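Local coordinates for protein post-proline cleaving enzyme (Rickettsia typhi, PDB 4HVT) that probably cleaves short peptides on the carboxyl side of proline, as a serine peptidase of the prolyl oligopeptidase family, at residues Y272-K277 against L281-I286. Sequence-based numbering, arbitrary orientation.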
# COMPACT_ATOMS: atom_id res chain seq x y z
N TYR A 272 5.84 23.33 -2.52
CA TYR A 272 5.51 24.62 -3.06
C TYR A 272 3.99 24.76 -3.33
O TYR A 272 3.30 23.80 -3.54
CB TYR A 272 6.17 24.87 -4.43
CG TYR A 272 7.67 24.64 -4.43
CD1 TYR A 272 8.21 23.36 -4.45
CD2 TYR A 272 8.51 25.72 -4.46
CE1 TYR A 272 9.58 23.19 -4.46
CE2 TYR A 272 9.88 25.54 -4.46
CZ TYR A 272 10.37 24.25 -4.44
OH TYR A 272 11.77 24.06 -4.45
N ILE A 273 3.55 26.00 -3.34
CA ILE A 273 2.26 26.30 -3.90
C ILE A 273 2.46 26.87 -5.27
O ILE A 273 3.17 27.87 -5.43
CB ILE A 273 1.47 27.34 -3.06
CG1 ILE A 273 1.26 26.81 -1.63
CG2 ILE A 273 0.09 27.64 -3.66
CD1 ILE A 273 0.56 27.80 -0.75
N LEU A 274 1.82 26.27 -6.26
CA LEU A 274 1.75 26.81 -7.64
C LEU A 274 0.35 27.41 -7.78
O LEU A 274 -0.68 26.70 -7.65
CB LEU A 274 1.95 25.76 -8.68
CG LEU A 274 1.77 26.18 -10.12
CD1 LEU A 274 2.92 27.02 -10.64
CD2 LEU A 274 1.60 24.97 -10.97
N ASP A 275 0.30 28.71 -7.99
CA ASP A 275 -0.97 29.40 -8.11
C ASP A 275 -1.19 29.65 -9.60
O ASP A 275 -0.30 30.27 -10.26
CB ASP A 275 -0.87 30.73 -7.35
CG ASP A 275 -2.18 31.31 -6.99
OD1 ASP A 275 -3.13 31.09 -7.75
OD2 ASP A 275 -2.22 32.10 -5.99
N THR A 276 -2.32 29.18 -10.15
CA THR A 276 -2.46 29.11 -11.63
C THR A 276 -3.39 30.17 -12.25
O THR A 276 -3.62 30.17 -13.45
CB THR A 276 -2.94 27.73 -12.10
OG1 THR A 276 -4.18 27.44 -11.49
CG2 THR A 276 -2.00 26.57 -11.67
N LYS A 277 -3.89 31.10 -11.44
CA LYS A 277 -5.00 31.94 -11.91
C LYS A 277 -4.58 33.31 -12.35
O LYS A 277 -5.44 34.05 -12.88
CB LYS A 277 -6.15 31.97 -10.88
CG LYS A 277 -5.76 32.38 -9.49
CD LYS A 277 -6.97 32.40 -8.55
CE LYS A 277 -6.56 32.72 -7.12
NZ LYS A 277 -5.69 31.58 -6.61
N LEU A 281 2.13 32.53 -14.02
CA LEU A 281 2.16 31.54 -12.93
C LEU A 281 3.06 31.99 -11.79
O LEU A 281 4.03 32.76 -11.99
CB LEU A 281 2.58 30.18 -13.49
CG LEU A 281 1.75 29.60 -14.63
CD1 LEU A 281 2.40 28.34 -15.17
CD2 LEU A 281 0.34 29.34 -14.08
N LYS A 282 2.75 31.55 -10.56
CA LYS A 282 3.51 31.91 -9.39
C LYS A 282 3.86 30.65 -8.63
O LYS A 282 2.96 29.82 -8.38
CB LYS A 282 2.69 32.83 -8.46
CG LYS A 282 3.59 33.78 -7.67
CD LYS A 282 2.81 34.73 -6.69
CE LYS A 282 1.30 34.62 -6.71
NZ LYS A 282 0.67 35.64 -5.80
N LEU A 283 5.13 30.48 -8.31
CA LEU A 283 5.58 29.32 -7.56
C LEU A 283 6.29 29.81 -6.30
O LEU A 283 7.32 30.54 -6.38
CB LEU A 283 6.56 28.52 -8.41
CG LEU A 283 7.17 27.27 -7.82
CD1 LEU A 283 6.16 26.14 -7.74
CD2 LEU A 283 8.31 26.82 -8.71
N GLN A 284 5.74 29.41 -5.15
CA GLN A 284 6.20 29.91 -3.88
C GLN A 284 6.47 28.77 -2.90
O GLN A 284 5.65 27.90 -2.74
CB GLN A 284 5.22 30.88 -3.30
CG GLN A 284 5.13 32.16 -4.10
CD GLN A 284 4.03 33.04 -3.54
OE1 GLN A 284 2.81 32.78 -3.73
NE2 GLN A 284 4.44 34.04 -2.77
N LYS A 285 7.65 28.83 -2.30
CA LYS A 285 8.14 27.75 -1.45
C LYS A 285 7.44 27.74 -0.11
O LYS A 285 7.27 28.78 0.53
CB LYS A 285 9.67 27.90 -1.23
CG LYS A 285 10.33 26.66 -0.64
CD LYS A 285 11.86 26.92 -0.50
CE LYS A 285 12.66 25.64 -0.61
NZ LYS A 285 12.14 24.63 0.36
N ILE A 286 6.95 26.56 0.28
CA ILE A 286 6.28 26.36 1.57
C ILE A 286 7.35 26.26 2.69
O ILE A 286 8.36 25.56 2.54
CB ILE A 286 5.40 25.09 1.53
CG1 ILE A 286 4.17 25.37 0.71
CG2 ILE A 286 5.04 24.62 2.93
CD1 ILE A 286 3.41 24.15 0.34
O HOH W 1 1.83 30.58 -4.93
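Ile273 and Gln284 form a hydrogen-bonded pair between antiparallel strands 272-275 and 282-285, whose axes approach to 4.6 Å at 164°. Ile273 N donates to Gln284 O at 2.9 Å, and Gln284 N returns a bond to Ile273 O. Asp275 and Lys282 make the next such pair. There Asp275 N to Lys282 O is short, but the return bond from Lys282 N to Asp275 O is weak at 3.3 Å, next to the turn. One water donates to both Ile273 O and Gln284 OE1. It ties the side-chain amide of Gln284 to the backbone of the other strand, and Ile273 O thus accepts two hydrogen bonds.

The strands are the third and fourth of a four-stranded antiparallel sheet, joined as a hairpin by the loop 276-281. The sheet is a blade of the N-terminal beta-propeller, and 282-285 is one of its edge strands. Strand 257-263 flanks 269-275 on the other side.

Tyr272, Leu274, Leu283 and Lys285 share one face. With chi1 at -52°, Tyr272 CG is anti to the carbonyl carbon and the ring slants between Leu283 and Lys285. Leu283 CD1 presses on Tyr272 CB at 3.5 Å. Lys285 CA comes within 3.6 Å of ring atom CD2 of Tyr272. The ring also meets Phe234 of strand 231-235.

On the other face, Asp275 OD1 takes a salt bridge from Lys277 NZ (2.8 Å) on its syn side. Lys282 NZ stays 4.6 Å from Asp275 OD2, too far for a salt bridge. Beyond the last pair, Ile286 CD1 packs crosswise on Ile273 CG1 at 3.9 Å.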